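Local coordinates for glycoside hydrolase family 31 (Trueperella pyogenes, PDB 5I0F), which degrades cycloalternan, a cyclic glucose oligosaccharide, probably by the retaining mechanism of its glycoside hydrolase family, at residues D275-N278 / G279-D282; E312-D315 / R316-N319; M373-E376 / L377-G381; N489-Y492 / P493-A497; M651-M654 / F655-H658. One frame throughout, in Å; residues are numbered along the deposited sequence.

Contact 1: residues D275-N278 / G279-D282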
loop_
_atom_site.group_PDB
_atom_site.type_symbol
_atom_site.label_atom_id
_atom_site.label_comp_id
_atom_site.label_asym_id
_atom_site.label_seq_id
_atom_site.Cartn_x
_atom_site.Cartn_y
_atom_site.Cartn_z
ATOM N N ASP A 275 12.659 -20.564 -9.332
ATOM C CA ASP A 275 12.333 -20.527 -10.774
ATOM C C ASP A 275 11.032 -19.741 -11.016
ATOM O O ASP A 275 10.935 -18.929 -11.937
ATOM C CB ASP A 275 12.159 -21.942 -11.370
ATOM C CG ASP A 275 13.460 -22.756 -11.435
ATOM O OD1 ASP A 275 14.554 -22.169 -11.503
ATOM O OD2 ASP A 275 13.377 -24.006 -11.426
ATOM N N VAL A 276 10.034 -20.004 -10.187
ATOM C CA VAL A 276 8.716 -19.375 -10.344
ATOM C C VAL A 276 8.775 -17.875 -10.100
ATOM O O VAL A 276 8.292 -17.062 -10.929
ATOM C CB VAL A 276 7.666 -20.025 -9.424
ATOM C CG1 VAL A 276 6.349 -19.250 -9.450
ATOM C CG2 VAL A 276 7.449 -21.473 -9.837
ATOM N N LEU A 277 9.377 -17.490 -8.979
ATOM C CA LEU A 277 9.515 -16.069 -8.679
ATOM C C LEU A 277 10.330 -15.368 -9.759
ATOM O O LEU A 277 9.924 -14.288 -10.213
ATOM C CB LEU A 277 10.076 -15.815 -7.277
ATOM C CG LEU A 277 10.283 -14.354 -6.846
ATOM C CD1 LEU A 277 8.984 -13.548 -6.871
ATOM C CD2 LEU A 277 10.887 -14.334 -5.448
ATOM N N ASN A 278 11.402 -15.991 -10.251
ATOM C CA ASN A 278 12.144 -15.404 -11.373
ATOM C C ASN A 278 11.335 -15.225 -12.646
ATOM O O ASN A 278 11.522 -14.247 -13.371
ATOM C CB ASN A 278 13.407 -16.193 -11.698
ATOM C CG ASN A 278 14.572 -15.734 -10.885
ATOM O OD1 ASN A 278 15.111 -14.644 -11.102
ATOM N ND2 ASN A 278 14.968 -16.546 -9.945
ATOM N N GLY A 279 10.445 -16.167 -12.919
ATOM C CA GLY A 279 9.539 -16.030 -14.050
ATOM C C GLY A 279 8.724 -14.761 -13.934
ATOM O O GLY A 279 8.634 -13.967 -14.885
ATOM N N PHE A 280 8.129 -14.573 -12.764
ATOM C CA PHE A 280 7.346 -13.370 -12.481
ATOM C C PHE A 280 8.180 -12.086 -12.589
ATOM O O PHE A 280 7.779 -11.122 -13.270
ATOM C CB PHE A 280 6.667 -13.503 -11.122
ATOM C CG PHE A 280 5.775 -12.323 -10.766
ATOM C CD1 PHE A 280 4.817 -11.845 -11.662
ATOM C CD2 PHE A 280 5.898 -11.697 -9.529
ATOM C CE1 PHE A 280 4.011 -10.753 -11.335
ATOM C CE2 PHE A 280 5.079 -10.620 -9.187
ATOM C CZ PHE A 280 4.134 -10.149 -10.097
ATOM N N LEU A 281 9.373 -12.101 -12.013
ATOM C CA LEU A 281 10.274 -10.945 -12.106
ATOM C C LEU A 281 10.681 -10.572 -13.542
ATOM O O LEU A 281 10.819 -9.373 -13.858
ATOM C CB LEU A 281 11.532 -11.167 -11.252
ATOM C CG LEU A 281 11.280 -11.274 -9.749
ATOM C CD1 LEU A 281 12.617 -11.375 -9.023
ATOM C CD2 LEU A 281 10.470 -10.115 -9.213
ATOM N N ASP A 282 10.868 -11.575 -14.401
ATOM C CA ASP A 282 11.107 -11.333 -15.811
ATOM C C ASP A 282 9.978 -10.521 -16.475
ATOM O O ASP A 282 10.255 -9.730 -17.363
ATOM C CB ASP A 282 11.316 -12.642 -16.590
ATOM C CG ASP A 282 12.680 -13.267 -16.346
ATOM O OD1 ASP A 282 13.624 -12.544 -15.942
ATOM O OD2 ASP A 282 12.799 -14.487 -16.581
#

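Contact 2: residues E312-D315 / R316-N319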
loop_
_atom_site.group_PDB
_atom_site.type_symbol
_atom_site.label_atom_id
_atom_site.label_comp_id
_atom_site.label_asym_id
_atom_site.label_seq_id
_atom_site.Cartn_x
_atom_site.Cartn_y
_atom_site.Cartn_z
ATOM N N GLU A 312 18.659 18.424 16.754
ATOM C CA GLU A 312 18.652 17.955 18.150
ATOM C C GLU A 312 18.677 16.411 18.224
ATOM O O GLU A 312 19.420 15.818 19.030
ATOM C CB GLU A 312 17.434 18.514 18.921
ATOM C CG GLU A 312 17.191 17.875 20.298
ATOM C CD GLU A 312 15.945 18.379 21.027
ATOM O OE1 GLU A 312 15.014 18.921 20.382
ATOM O OE2 GLU A 312 15.884 18.207 22.278
ATOM N N GLN A 313 17.861 15.773 17.394
ATOM C CA GLN A 313 17.800 14.329 17.360
ATOM C C GLN A 313 19.043 13.684 16.749
ATOM O O GLN A 313 19.516 12.676 17.272
ATOM C CB GLN A 313 16.531 13.868 16.654
ATOM C CG GLN A 313 15.253 14.320 17.385
ATOM C CD GLN A 313 15.190 13.907 18.836
ATOM O OE1 GLN A 313 15.695 12.847 19.248
ATOM N NE2 GLN A 313 14.592 14.766 19.643
ATOM N N MET A 314 19.603 14.307 15.705
ATOM C CA MET A 314 20.853 13.812 15.118
ATOM C C MET A 314 22.007 13.954 16.125
ATOM O O MET A 314 22.812 13.037 16.277
ATOM C CB MET A 314 21.176 14.518 13.803
ATOM C CG MET A 314 20.111 14.364 12.714
ATOM S SD MET A 314 19.804 12.654 12.255
ATOM C CE MET A 314 18.423 12.255 13.311
ATOM N N ASP A 315 22.063 15.074 16.846
ATOM C CA ASP A 315 23.093 15.244 17.890
ATOM C C ASP A 315 22.884 14.204 19.013
ATOM O O ASP A 315 23.849 13.661 19.538
ATOM C CB ASP A 315 23.102 16.661 18.482
ATOM C CG ASP A 315 23.525 17.735 17.483
ATOM O OD1 ASP A 315 24.078 17.419 16.377
ATOM O OD2 ASP A 315 23.301 18.928 17.803
ATOM N N ARG A 316 21.635 13.906 19.352
ATOM C CA ARG A 316 21.371 12.908 20.399
ATOM C C ARG A 316 21.822 11.503 19.971
ATOM O O ARG A 316 22.468 10.809 20.743
ATOM C CB ARG A 316 19.921 12.937 20.852
ATOM C CG ARG A 316 19.619 12.085 22.079
ATOM C CD ARG A 316 20.210 12.651 23.356
ATOM N NE ARG A 316 19.873 11.837 24.525
ATOM C CZ ARG A 316 18.770 11.960 25.269
ATOM N NH1 ARG A 316 18.592 11.144 26.302
ATOM N NH2 ARG A 316 17.847 12.889 25.014
ATOM N N HIS A 317 21.505 11.114 18.736
ATOM C CA HIS A 317 22.030 9.859 18.184
ATOM C C HIS A 317 23.562 9.776 18.355
ATOM O O HIS A 317 24.099 8.782 18.836
ATOM C CB HIS A 317 21.642 9.694 16.721
ATOM C CG HIS A 317 20.322 9.026 16.534
ATOM N ND1 HIS A 317 20.157 7.673 16.705
ATOM C CD2 HIS A 317 19.093 9.523 16.242
ATOM C CE1 HIS A 317 18.884 7.363 16.529
ATOM N NE2 HIS A 317 18.220 8.465 16.223
ATOM N N ARG A 318 24.250 10.831 17.967
ATOM C CA ARG A 318 25.704 10.853 18.054
ATOM C C ARG A 318 26.163 10.768 19.516
ATOM O O ARG A 318 27.052 9.977 19.851
ATOM C CB ARG A 318 26.221 12.136 17.391
ATOM C CG ARG A 318 27.716 12.394 17.555
ATOM C CD ARG A 318 28.010 13.890 17.479
ATOM N NE ARG A 318 28.561 14.273 16.191
ATOM C CZ ARG A 318 28.538 15.509 15.666
ATOM N NH1 ARG A 318 27.934 16.547 16.271
ATOM N NH2 ARG A 318 29.122 15.701 14.495
ATOM N N ASN A 319 25.558 11.574 20.383
ATOM C CA ASN A 319 25.964 11.571 21.802
ATOM C C ASN A 319 25.642 10.270 22.506
ATOM O O ASN A 319 26.366 9.874 23.410
ATOM C CB ASN A 319 25.343 12.737 22.546
ATOM C CG ASN A 319 25.932 14.055 22.120
ATOM O OD1 ASN A 319 27.113 14.140 21.769
ATOM N ND2 ASN A 319 25.125 15.090 22.140
HETATM O O HOH W 1 17.928 15.495 23.066
#

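Contact 3: residues M373-E376 / L377-G381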
loop_
_atom_site.group_PDB
_atom_site.type_symbol
_atom_site.label_atom_id
_atom_site.label_comp_id
_atom_site.label_asym_id
_atom_site.label_seq_id
_atom_site.Cartn_x
_atom_site.Cartn_y
_atom_site.Cartn_z
ATOM N N MET A 373 22.081 22.452 6.800
ATOM C CA MET A 373 21.680 21.186 7.433
ATOM C C MET A 373 22.121 19.958 6.622
ATOM O O MET A 373 22.800 19.074 7.140
ATOM C CB MET A 373 20.168 21.165 7.663
ATOM C CG MET A 373 19.670 19.844 8.205
ATOM S SD MET A 373 17.893 19.869 8.346
ATOM C CE MET A 373 17.324 19.860 6.647
ATOM N N ILE A 374 21.790 19.946 5.337
ATOM C CA ILE A 374 22.087 18.788 4.495
ATOM C C ILE A 374 23.606 18.580 4.354
ATOM O O ILE A 374 24.091 17.462 4.485
ATOM C CB ILE A 374 21.363 18.873 3.125
ATOM C CG1 ILE A 374 19.832 18.870 3.343
ATOM C CG2 ILE A 374 21.754 17.694 2.232
ATOM C CD1 ILE A 374 19.011 19.555 2.278
ATOM N N ARG A 375 24.349 19.658 4.114
ATOM C CA ARG A 375 25.795 19.568 4.015
ATOM C C ARG A 375 26.398 18.977 5.308
ATOM O O ARG A 375 27.247 18.087 5.265
ATOM C CB ARG A 375 26.391 20.957 3.717
ATOM C CG ARG A 375 27.907 21.018 3.619
ATOM C CD ARG A 375 28.449 22.454 3.603
ATOM N NE ARG A 375 28.233 23.105 4.905
ATOM C CZ ARG A 375 27.437 24.154 5.146
ATOM N NH1 ARG A 375 26.769 24.782 4.171
ATOM N NH2 ARG A 375 27.323 24.600 6.395
ATOM N N GLU A 376 25.963 19.492 6.449
ATOM C CA GLU A 376 26.503 19.046 7.719
ATOM C C GLU A 376 26.100 17.621 8.040
ATOM O O GLU A 376 26.915 16.863 8.566
ATOM C CB GLU A 376 26.122 20.005 8.865
ATOM C CG GLU A 376 26.736 21.407 8.743
ATOM C CD GLU A 376 28.262 21.433 8.595
ATOM O OE1 GLU A 376 28.948 20.706 9.350
ATOM O OE2 GLU A 376 28.768 22.195 7.732
ATOM N N LEU A 377 24.859 17.249 7.732
ATOM C CA LEU A 377 24.455 15.854 7.902
ATOM C C LEU A 377 25.266 14.932 6.976
ATOM O O LEU A 377 25.791 13.905 7.450
ATOM C CB LEU A 377 22.943 15.706 7.773
ATOM C CG LEU A 377 22.180 16.318 8.961
ATOM C CD1 LEU A 377 20.698 16.151 8.748
ATOM C CD2 LEU A 377 22.546 15.749 10.316
ATOM N N HIS A 378 25.499 15.362 5.729
ATOM C CA HIS A 378 26.369 14.601 4.826
ATOM C C HIS A 378 27.772 14.400 5.393
ATOM O O HIS A 378 28.310 13.309 5.283
ATOM C CB HIS A 378 26.447 15.220 3.427
ATOM C CG HIS A 378 25.218 14.988 2.601
ATOM N ND1 HIS A 378 24.985 15.656 1.420
ATOM C CD2 HIS A 378 24.161 14.156 2.780
ATOM C CE1 HIS A 378 23.830 15.257 0.913
ATOM N NE2 HIS A 378 23.319 14.334 1.707
ATOM N N GLU A 379 28.336 15.417 6.033
ATOM C CA GLU A 379 29.681 15.290 6.636
ATOM C C GLU A 379 29.728 14.282 7.775
ATOM O O GLU A 379 30.768 13.684 8.031
ATOM C CB GLU A 379 30.182 16.637 7.126
ATOM C CG GLU A 379 30.555 17.538 5.976
ATOM C CD GLU A 379 30.925 18.932 6.422
ATOM O OE1 GLU A 379 31.313 19.111 7.612
ATOM O OE2 GLU A 379 30.854 19.844 5.566
ATOM N N ARG A 380 28.589 14.090 8.431
ATOM C CA ARG A 380 28.428 13.063 9.441
ATOM C C ARG A 380 28.036 11.690 8.908
ATOM O O ARG A 380 27.800 10.783 9.698
ATOM C CB ARG A 380 27.370 13.502 10.440
ATOM C CG ARG A 380 27.622 14.817 11.110
ATOM C CD ARG A 380 26.628 14.922 12.240
ATOM N NE ARG A 380 26.475 16.272 12.699
ATOM C CZ ARG A 380 25.689 16.621 13.711
ATOM N NH1 ARG A 380 24.982 15.708 14.371
ATOM N NH2 ARG A 380 25.630 17.897 14.076
ATOM N N GLY A 381 27.952 11.513 7.591
ATOM C CA GLY A 381 27.540 10.244 7.025
ATOM C C GLY A 381 26.054 9.945 7.111
ATOM O O GLY A 381 25.683 8.792 7.107
HETATM O O HOH W 2 31.234 21.648 7.919
#

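Contact 4: residues N489-Y492 / P493-A497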
loop_
_atom_site.group_PDB
_atom_site.type_symbol
_atom_site.label_atom_id
_atom_site.label_comp_id
_atom_site.label_asym_id
_atom_site.label_seq_id
_atom_site.Cartn_x
_atom_site.Cartn_y
_atom_site.Cartn_z
ATOM N N ASN A 489 -5.742 3.243 -12.274
ATOM C CA ASN A 489 -5.783 3.538 -10.832
ATOM C C ASN A 489 -4.859 2.609 -10.006
ATOM O O ASN A 489 -4.166 3.106 -9.118
ATOM C CB ASN A 489 -7.208 3.540 -10.299
ATOM C CG ASN A 489 -8.087 4.615 -10.955
ATOM O OD1 ASN A 489 -7.603 5.491 -11.680
ATOM N ND2 ASN A 489 -9.374 4.524 -10.735
ATOM N N ASN A 490 -4.839 1.302 -10.292
ATOM C CA ASN A 490 -3.889 0.388 -9.622
ATOM C C ASN A 490 -2.441 0.618 -10.063
ATOM O O ASN A 490 -1.493 0.384 -9.303
ATOM C CB ASN A 490 -4.234 -1.076 -9.881
ATOM C CG ASN A 490 -5.452 -1.561 -9.103
ATOM O OD1 ASN A 490 -5.734 -1.116 -7.985
ATOM N ND2 ASN A 490 -6.180 -2.516 -9.700
ATOM N N LEU A 491 -2.279 1.009 -11.317
ATOM C CA LEU A 491 -0.976 1.330 -11.861
ATOM C C LEU A 491 -0.363 2.596 -11.272
ATOM O O LEU A 491 0.867 2.734 -11.240
ATOM C CB LEU A 491 -1.073 1.457 -13.387
ATOM C CG LEU A 491 0.225 1.669 -14.169
ATOM C CD1 LEU A 491 1.245 0.570 -13.921
ATOM C CD2 LEU A 491 -0.083 1.770 -15.658
ATOM N N TYR A 492 -1.201 3.520 -10.803
ATOM C CA TYR A 492 -0.748 4.843 -10.344
ATOM C C TYR A 492 0.515 4.816 -9.454
ATOM O O TYR A 492 1.467 5.559 -9.713
ATOM C CB TYR A 492 -1.872 5.602 -9.617
ATOM C CG TYR A 492 -1.537 7.055 -9.477
ATOM C CD1 TYR A 492 -0.734 7.512 -8.447
ATOM C CD2 TYR A 492 -1.962 7.976 -10.434
ATOM C CE1 TYR A 492 -0.351 8.848 -8.360
ATOM C CE2 TYR A 492 -1.607 9.310 -10.348
ATOM C CZ TYR A 492 -0.809 9.751 -9.310
ATOM O OH TYR A 492 -0.476 11.091 -9.234
ATOM N N PRO A 493 0.503 4.001 -8.383
ATOM C CA PRO A 493 1.673 4.048 -7.503
ATOM C C PRO A 493 2.983 3.589 -8.137
ATOM O O PRO A 493 4.061 4.060 -7.713
ATOM C CB PRO A 493 1.256 3.163 -6.313
ATOM C CG PRO A 493 0.181 2.295 -6.827
ATOM C CD PRO A 493 -0.571 3.173 -7.793
ATOM N N VAL A 494 2.898 2.743 -9.163
ATOM C CA VAL A 494 4.081 2.327 -9.916
ATOM C C VAL A 494 4.665 3.533 -10.666
ATOM O O VAL A 494 5.861 3.800 -10.592
ATOM C CB VAL A 494 3.763 1.176 -10.884
ATOM C CG1 VAL A 494 5.021 0.677 -11.573
ATOM C CG2 VAL A 494 3.094 0.027 -10.129
ATOM N N ASN A 495 3.802 4.259 -11.379
ATOM C CA ASN A 495 4.209 5.460 -12.109
ATOM C C ASN A 495 4.742 6.569 -11.181
ATOM O O ASN A 495 5.696 7.292 -11.522
ATOM C CB ASN A 495 3.020 5.955 -12.945
ATOM C CG ASN A 495 2.820 5.143 -14.216
ATOM O OD1 ASN A 495 3.777 4.676 -14.802
ATOM N ND2 ASN A 495 1.578 5.008 -14.663
ATOM N N TYR A 496 4.137 6.684 -10.002
ATOM C CA TYR A 496 4.545 7.662 -8.985
ATOM C C TYR A 496 5.975 7.417 -8.484
ATOM O O TYR A 496 6.825 8.327 -8.507
ATOM C CB TYR A 496 3.526 7.597 -7.855
ATOM C CG TYR A 496 3.765 8.395 -6.596
ATOM C CD1 TYR A 496 4.329 9.670 -6.607
ATOM C CD2 TYR A 496 3.396 7.857 -5.364
ATOM C CE1 TYR A 496 4.498 10.388 -5.412
ATOM C CE2 TYR A 496 3.555 8.554 -4.185
ATOM C CZ TYR A 496 4.117 9.825 -4.208
ATOM O OH TYR A 496 4.268 10.511 -3.012
ATOM N N ALA A 497 6.233 6.204 -8.030
ATOM C CA ALA A 497 7.584 5.827 -7.575
ATOM C C ALA A 497 8.582 5.978 -8.716
ATOM O O ALA A 497 9.651 6.566 -8.531
ATOM C CB ALA A 497 7.602 4.403 -7.023
#

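Contact 5: residues M651-M654 / F655-H658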
loop_
_atom_site.group_PDB
_atom_site.type_symbol
_atom_site.label_atom_id
_atom_site.label_comp_id
_atom_site.label_asym_id
_atom_site.label_seq_id
_atom_site.Cartn_x
_atom_site.Cartn_y
_atom_site.Cartn_z
ATOM N N MET A 651 14.452 -10.918 2.786
ATOM C CA MET A 651 13.565 -11.384 3.857
ATOM C C MET A 651 12.711 -12.494 3.284
ATOM O O MET A 651 11.768 -12.244 2.535
ATOM C CB MET A 651 12.710 -10.229 4.386
ATOM C CG MET A 651 11.811 -10.592 5.548
ATOM S SD MET A 651 11.131 -9.091 6.290
ATOM C CE MET A 651 10.267 -9.773 7.708
ATOM N N ARG A 652 13.075 -13.734 3.623
ATOM C CA ARG A 652 12.842 -14.871 2.726
ATOM C C ARG A 652 12.043 -15.956 3.422
ATOM O O ARG A 652 12.514 -16.556 4.385
ATOM C CB ARG A 652 14.193 -15.426 2.230
ATOM C CG ARG A 652 14.127 -16.624 1.284
ATOM C CD ARG A 652 15.528 -17.157 0.967
ATOM N NE ARG A 652 16.380 -16.076 0.452
ATOM C CZ ARG A 652 17.675 -16.194 0.168
ATOM N NH1 ARG A 652 18.298 -17.355 0.313
ATOM N NH2 ARG A 652 18.341 -15.141 -0.288
ATOM N N ALA A 653 10.843 -16.231 2.928
ATOM C CA ALA A 653 10.075 -17.358 3.441
ATOM C C ALA A 653 10.893 -18.654 3.370
ATOM O O ALA A 653 11.751 -18.834 2.500
ATOM C CB ALA A 653 8.792 -17.511 2.683
ATOM N N MET A 654 10.606 -19.560 4.285
ATOM C CA MET A 654 11.379 -20.803 4.422
ATOM C C MET A 654 11.293 -21.709 3.198
ATOM O O MET A 654 12.217 -22.475 2.916
ATOM C CB MET A 654 10.888 -21.574 5.628
ATOM C CG MET A 654 10.938 -20.788 6.916
ATOM S SD MET A 654 12.574 -20.844 7.632
ATOM C CE MET A 654 12.375 -22.438 8.418
ATOM N N PHE A 655 10.178 -21.627 2.472
ATOM C CA PHE A 655 9.952 -22.507 1.331
ATOM C C PHE A 655 10.925 -22.283 0.180
ATOM O O PHE A 655 11.062 -23.170 -0.645
ATOM C CB PHE A 655 8.481 -22.484 0.846
ATOM C CG PHE A 655 8.070 -21.227 0.128
ATOM C CD1 PHE A 655 8.343 -21.061 -1.220
ATOM C CD2 PHE A 655 7.344 -20.247 0.773
ATOM C CE1 PHE A 655 7.938 -19.923 -1.895
ATOM C CE2 PHE A 655 6.946 -19.094 0.109
ATOM C CZ PHE A 655 7.234 -18.934 -1.233
ATOM N N TYR A 656 11.596 -21.126 0.104
ATOM C CA TYR A 656 12.547 -20.901 -0.995
ATOM C C TYR A 656 13.737 -21.868 -0.940
ATOM O O TYR A 656 14.172 -22.353 -1.974
ATOM C CB TYR A 656 13.029 -19.426 -1.074
ATOM C CG TYR A 656 11.948 -18.559 -1.653
ATOM C CD1 TYR A 656 11.671 -18.579 -3.016
ATOM C CD2 TYR A 656 11.143 -17.782 -0.833
ATOM C CE1 TYR A 656 10.638 -17.813 -3.550
ATOM C CE2 TYR A 656 10.101 -17.007 -1.351
ATOM C CZ TYR A 656 9.846 -17.035 -2.704
ATOM O OH TYR A 656 8.811 -16.279 -3.214
ATOM N N ASP A 657 14.241 -22.143 0.259
ATOM C CA ASP A 657 15.407 -22.998 0.430
ATOM C C ASP A 657 15.064 -24.346 1.070
ATOM O O ASP A 657 15.905 -25.236 1.031
ATOM C CB ASP A 657 16.474 -22.288 1.289
ATOM C CG ASP A 657 16.899 -20.927 0.727
ATOM O OD1 ASP A 657 17.091 -20.825 -0.502
ATOM O OD2 ASP A 657 17.057 -19.957 1.524
ATOM N N HIS A 658 13.870 -24.502 1.660
ATOM C CA HIS A 658 13.508 -25.715 2.419
ATOM C C HIS A 658 12.104 -26.252 2.106
ATOM O O HIS A 658 11.473 -26.856 2.973
ATOM C CB HIS A 658 13.648 -25.458 3.934
ATOM C CG HIS A 658 14.979 -24.899 4.324
ATOM N ND1 HIS A 658 15.176 -23.561 4.588
ATOM C CD2 HIS A 658 16.193 -25.485 4.436
ATOM C CE1 HIS A 658 16.452 -23.351 4.870
ATOM N NE2 HIS A 658 17.087 -24.504 4.785
HETATM O O HOH W 3 14.210 -20.231 2.352
#

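Contact 1: residues D275-N278 / G279-D282
Leu277 meets Phe280 and Leu281 through a single methyl, and these apolar touches are the side-chain part of a contact that lies along helix 273-284. CD1 of Leu277 stands 4.3 Å from CG of Leu281, and the same CD1 comes up to the rim of the Phe280 ring, near its plane, at 4.5 Å from CD2. The ring itself swings off the helix: with CG of Phe280 anti to the backbone N (chi1 -177°), it reaches away from the preceding turn to stack on Phe215 and to meet His229 edge-to-face. Leu277 and Val276 rest on Gln217 of strand 212-219.

The backbone supplies the hydrogen bonds. Four successive i to i+4 bonds cross from 275-278 to 279-282; Leu281 N to Leu277 O is 2.9 Å, and Asp282 N to Asn278 O is also 2.9 Å, with its donor tilted from the carbonyl plane. Gly279 N reaches Asp275 O at 3.0 Å.

Polar side chains mostly look outside the two segments. Asn278 is held at both ends of its amide: ND2 gives hydrogen bonds to Thr646 O and Thr274 O, while OD1 accepts from Arg286 NH1. Arg286 NH2 also forms a salt bridge with Asp282 OD1, and Asp275 OD2 accepts from Ser272 N near the start of the helix. One arginine therefore ties Asn278 and Asp282 together on one flank, while the hydrocarbon groups are turned into the protein: this part of the helix is amphipathic, Asp275 and Asp282 exposed and the leucines and phenylalanine buried.

Contact 2: residues E312-D315 / R316-N319
Regular i to i+4 hydrogen bonds join Glu312, Gln313, Met314 and Asp315 to Arg316, His317, Arg318 and Asn319, the straightest being His317 N to Gln313 O at 2.9 Å and 171°. The turn belongs to helix 307-320, the first helix of the TIM barrel, which links strand 297-300 to strand 326-329 in a beta-alpha-beta unit.

On the inward side Met314 and His317 lie side by side and point the same way. The methionine chain folds back at chi2 and chi3, which brings its CE to 4.1 Å from CD2 of His317. CD2 also sits 3.3 Å from Gln313 O, which lies at the edge of the imidazole. Both ring nitrogens are used: ND1 by Ile322 O and NE2 by the Tyr590 hydroxyl, so the rotation of the ring is fixed. Trp607 meets this ring edge-to-face, makes a cation-pi contact with Arg316 and bonds to Gln313 OE1.

The outer side is more loosely joined. Asp315 and Arg318 run alongside each other with their planes only 10° apart, yet their salt bridge is long, and OD1 lies well out of the guanidinium plane; the firmer partner of that oxygen is Arg380. Arg316 NE pairs with Glu320. A water in the plane of the Arg316 guanidinium accepts from NH2 at 3.3 Å and donates weakly to Glu312 OE2 at 3.5 Å.

Contact 3: residues M373-E376 / L377-G381
Glu376 OE2 is gripped by three donors: NE and NH2 of Arg375, and a water that bridges to Glu379. The arginine comes side-on, with both nitrogens on the one oxygen, NE at 3.0 Å and NH2 at 3.1 Å. OE2 lies in the guanidinium plane and is met on its anti side. The bend of Arg375 at chi3 (68°) turns the guanidinium back toward its neighbour. The water gives a hydrogen to Glu376 OE2 and another to Glu379 OE1, and thus sits between two carboxylates whose OE1 atoms approach to 3.3 Å. That crowding of like charge is probably eased by the water and by Arg375, whose NE is also near Glu379 OE2, beyond salt-bridge range.

A different face of the helix carries His378. Its ring lies with one face over Ile374 O, which is also the acceptor for His378 N at 2.8 Å, and Ile374 CG2 makes a CH-pi contact, 3.8 Å from the ring centroid and 26° off the normal. NE2 bonds to Asp462, holding the imidazole in place. On the apolar side Met373 CG packs 3.9 Å from Leu377 CD1.

The helix closes in a Schellman motif: Gly381, at positive phi, bonds through its N to His378 O, right after the last i to i+4 bond, Arg380 N to Glu376 O. Met373 and Leu377 face strand 326-329 and helix 307-320 of the barrel, Leu377 resting on Met311 and Met314 of that helix, where Arg380 also touches Met311.

Contact 4: residues N489-Y492 / P493-A497
Tyr492 and Tyr496 cross one turn apart, CE1 of the first 4.1 Å from CB of the second. With CG of Tyr496 anti to its N (chi1 174°) the ring leads away from the earlier turn, and only its CB meets the Tyr492 ring. On another flank Leu491 spreads its two branches over the next turn: CD1 lies 4.0 Å from Val494 CB, while CG and CD2 lie against the amide of Asn495, the CG at 3.6 Å from ND2.

The backbone beneath is that of a kinked helix. Pro493 has no N-H to offer, and its CD sits 3.3 Å from Asn490 O. The N of Val494 also makes no bond to the i-4 carbonyl; it turns instead to Leu491 O, at 2.9 Å but weakly, because the angle is only 129°. Leu491 O receives a second weak bond from Asn495 N. Regular bonding resumes with Tyr496 N to Tyr492 O, 2.9 Å and nearly along the C=O axis.

These turns lie in helix 485-506 of the TIM barrel, which runs between strands 463-466 and 513-515 and passes close to the sugar site: the Tyr496 side chain is about 9 Å from a bound glucose.

Farther out, the polar ends fix the turn to its surroundings. Tyr492 OH bonds to Pro437 O and Tyr496 OH to Asp467 O. Asn490 spans Val196 N and Thr233 O, whereas Asn489 is held by Tyr479 OH and Gly474 O.

Contact 5: residues M651-M654 / F655-H658
Ala653 packs its methyl against the Phe655 ring, CB to CE2 3.5 Å, in the tight part of this turn. The ring gets there because Phe655 CG stands between the backbone N and the carbonyl carbon (chi1 73°). Tyr656 fills the next place, its CB 3.8 Å from Arg652 CG and its ring edge near Ala653 O.

The firm polar link is a salt bridge: Arg652 crosses Asp657 at about a right angle, and NH1 gives a straight 3.1 Å bond (169°) to OD2, which uses its syn lone pair and lies in the guanidinium plane. The same NH1 also pairs with Asp675, while Asp657 OD1 pairs with Lys648. The backbone is the looser part, with weak bonds from Tyr656 N to Ala653 O and Asp657 N to Met654 O; His658 N to Met654 O, at 2.9 Å, is firmer. A water links the turn, accepting from Asp657 N at 2.8 Å and donating to Ala653 O.

The chain thus passes from strand 651-652, an outer strand of the C-terminal domain's antiparallel sheet, into a short, weakly bonded helical turn at about 655-658. Arg652 pairs with Met672 of strand 671-673, Ala653 leans on helix 537-551, and Phe655 and Tyr656 lie on helix 273-284.

In the fold
All five contacts are local turns, met in series along the chain, so none crosses or encloses another. Contact 1 lies on helix 273-284, just ahead of the barrel. Contacts 2 and 3 follow on helices 307-320 and 370-379, neighbours on the barrel wall; the centres of the two contacts lie about 13 Å apart, and the salt bridge of Asp315 to Arg380 and the packing of Met314 on Leu377 join them. Contact 4 sits on helix 485-506 of the same barrel, touching none of the others. Contact 5 lies where strand 651-652, at the edge of the C-terminal antiparallel sheet, runs into a helical turn; it returns to contact 1, Tyr656 OH lying 3.6 Å from Leu277 CD2.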